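Local coordinates for protein P450 epoxidase (Sorangium cellulosum, PDB 1Q5D) that belongs to the cytochrome P450 family of haem-thiolate proteins, holding its haem in the middle of a largely helical fold, at residues I153-I158 against A250-G255. Numbering follows the deposited sequence.
Sequences IPMRAI and AIIAAG. With HEM (protoporphyrin IX containing Fe), chain B.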
# COMPACT_ATOMS: atom_id res chain seq x y z
N ILE A 153 3.55 6.79 12.11
CA ILE A 153 3.77 5.40 12.54
C ILE A 153 4.53 4.51 11.55
O ILE A 153 5.55 3.92 11.90
CB ILE A 153 2.44 4.74 13.00
CG1 ILE A 153 1.88 5.48 14.22
CG2 ILE A 153 2.66 3.26 13.32
CD1 ILE A 153 0.48 5.07 14.60
N PRO A 154 4.04 4.39 10.33
CA PRO A 154 4.65 3.46 9.36
C PRO A 154 6.14 3.62 9.07
O PRO A 154 6.79 2.59 8.86
CB PRO A 154 3.83 3.69 8.10
CG PRO A 154 2.50 4.12 8.63
CD PRO A 154 2.84 5.04 9.77
N MET A 155 6.69 4.83 9.03
CA MET A 155 8.13 4.89 8.73
C MET A 155 8.92 4.48 9.96
O MET A 155 9.99 3.86 9.85
CB MET A 155 8.58 6.27 8.25
CG MET A 155 10.00 6.26 7.68
SD MET A 155 10.19 5.24 6.21
CE MET A 155 11.71 4.40 6.50
N ARG A 156 8.41 4.81 11.13
CA ARG A 156 9.11 4.38 12.34
C ARG A 156 9.24 2.86 12.31
O ARG A 156 10.32 2.31 12.59
CB ARG A 156 8.40 4.85 13.61
CG ARG A 156 9.04 4.31 14.92
CD ARG A 156 10.16 5.19 15.51
NE ARG A 156 11.26 5.46 14.58
CZ ARG A 156 12.39 4.75 14.52
NH1 ARG A 156 12.58 3.72 15.34
NH2 ARG A 156 13.33 5.08 13.64
N ALA A 157 8.17 2.17 11.93
CA ALA A 157 8.17 0.70 11.87
C ALA A 157 9.23 0.19 10.91
O ALA A 157 10.05 -0.68 11.25
CB ALA A 157 6.79 0.19 11.41
N ILE A 158 9.21 0.72 9.68
CA ILE A 158 10.18 0.31 8.69
C ILE A 158 11.61 0.66 9.13
O ILE A 158 12.52 -0.15 8.95
CB ILE A 158 9.86 0.96 7.32
CG1 ILE A 158 8.56 0.38 6.76
CG2 ILE A 158 11.00 0.73 6.35
CD1 ILE A 158 8.13 0.98 5.42
N ALA A 250 12.02 0.16 -2.44
CA ALA A 250 10.64 -0.25 -2.70
C ALA A 250 9.90 -0.57 -1.41
O ALA A 250 8.73 -0.21 -1.24
CB ALA A 250 10.61 -1.43 -3.68
N ILE A 251 10.60 -1.20 -0.47
CA ILE A 251 10.01 -1.49 0.83
C ILE A 251 9.57 -0.22 1.55
O ILE A 251 8.48 -0.16 2.11
CB ILE A 251 10.99 -2.32 1.72
CG1 ILE A 251 11.06 -3.77 1.20
CG2 ILE A 251 10.51 -2.28 3.16
CD1 ILE A 251 12.19 -4.61 1.76
N ILE A 252 10.42 0.81 1.52
CA ILE A 252 10.06 2.08 2.13
C ILE A 252 8.88 2.73 1.43
O ILE A 252 7.94 3.20 2.07
CB ILE A 252 11.28 3.03 2.16
CG1 ILE A 252 12.35 2.45 3.10
CG2 ILE A 252 10.83 4.40 2.63
CD1 ILE A 252 13.74 3.04 2.96
N ALA A 253 8.94 2.78 0.10
CA ALA A 253 7.90 3.43 -0.69
C ALA A 253 6.55 2.66 -0.67
O ALA A 253 5.46 3.25 -0.72
CB ALA A 253 8.38 3.61 -2.12
N ALA A 254 6.63 1.34 -0.62
CA ALA A 254 5.42 0.53 -0.66
C ALA A 254 4.74 0.47 0.71
O ALA A 254 3.52 0.30 0.79
CB ALA A 254 5.72 -0.88 -1.17
N GLY A 255 5.54 0.59 1.77
CA GLY A 255 5.05 0.34 3.12
C GLY A 255 4.68 1.56 3.93
O GLY A 255 4.23 1.44 5.07
CHA HEM B . 3.12 -5.51 -3.07
CHB HEM B . -0.84 -3.90 -0.84
CHC HEM B . 1.83 -2.76 3.06
CHD HEM B . 5.83 -3.81 0.61
C1A HEM B . 1.81 -5.25 -2.76
C2A HEM B . 0.67 -5.61 -3.58
C3A HEM B . -0.42 -5.15 -2.97
C4A HEM B . -0.01 -4.50 -1.75
CMA HEM B . -1.88 -5.30 -3.49
CAA HEM B . 0.74 -6.38 -4.92
CBA HEM B . 0.68 -5.41 -6.10
CGA HEM B . 0.64 -6.21 -7.40
O1A HEM B . 0.72 -5.59 -8.50
O2A HEM B . 0.56 -7.47 -7.33
C1B HEM B . -0.43 -3.47 0.39
C2B HEM B . -1.33 -2.95 1.39
C3B HEM B . -0.61 -2.62 2.45
C4B HEM B . 0.78 -2.92 2.18
CMB HEM B . -2.87 -2.76 1.26
CAB HEM B . -1.26 -2.04 3.72
CBB HEM B . -0.55 -1.35 4.61
C1C HEM B . 3.14 -2.98 2.77
C2C HEM B . 4.26 -2.83 3.68
C3C HEM B . 5.36 -3.12 2.98
C4C HEM B . 4.97 -3.48 1.63
CMC HEM B . 4.12 -2.40 5.16
CAC HEM B . 6.84 -3.13 3.41
CBC HEM B . 7.18 -3.07 4.69
C1D HEM B . 5.46 -4.30 -0.62
C2D HEM B . 6.40 -4.60 -1.66
C3D HEM B . 5.58 -5.13 -2.80
C4D HEM B . 4.21 -5.08 -2.35
CMD HEM B . 7.93 -4.43 -1.60
CAD HEM B . 6.08 -5.64 -4.16
CBD HEM B . 5.99 -7.17 -4.08
CGD HEM B . 6.43 -7.80 -5.37
O1D HEM B . 6.20 -7.18 -6.44
O2D HEM B . 7.03 -8.92 -5.35
NA HEM B . 1.37 -4.58 -1.65
NB HEM B . 0.87 -3.45 0.89
NC HEM B . 3.61 -3.36 1.54
ND HEM B . 4.18 -4.58 -1.06
FE HEM B . 2.47 -4.13 0.00
O HOH W 1 2.55 -2.11 -0.89
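The carbonyl oxygen of Ile251 takes a weak hydrogen bond from Gly255 N, and two carbon atoms add apolar contacts to it: Ile158 CD1 of the facing helix rests 3.5 Å from Ile251 O, and the haem vinyl atom CAC lies near it too. The CD1 end of Ile158 meets the backbone of segment 250-255. Its CG1 branch lies anti to the carbonyl carbon and continues extended (chi2 179°), which sends CD1 forward to 3.8 Å from Gly255 C, over a residue with no side chain to intervene. The other branch turns to a neighbour, Ile158 CG2 packing 3.9 Å from Ile252 CG1 as the two side chains cross obliquely. One turn earlier, Met155 bends back at chi2 (63°) and lays SD 3.7 Å from Ile252 CG2, its methyl CE also against this isoleucine; Phe172 and Phe175 of helix 169-182 add to the apolar surroundings. Such packing illustrates the four-helix core of cytochromes P450, in which helix 154-161, the E helix, runs nearly antiparallel to the long central helix, represented here by helix 241-255; the axes of segments 154-158 and 250-255 make 152°. Helix 123-137 (D) and helix 368-385 (L) complete the bundle, the latter touching Pro154. No hydrogen bond crosses between the segments. Another face of segment 250-255 lies over the distal side of the haem, and Gly255 and Ile251 O border both neighbours: Gly255 CA comes within 3.3 Å of C2C of the haem, while Ala254 CB sits 3.4 Å from its CHD. Ala254 and Gly255 open the family's A/G-G-x-D/E-T signature, and Ala254 O accepts a 3.1 Å hydrogen bond from the water bound to the haem iron, as well as pairing with Thr258 OG1.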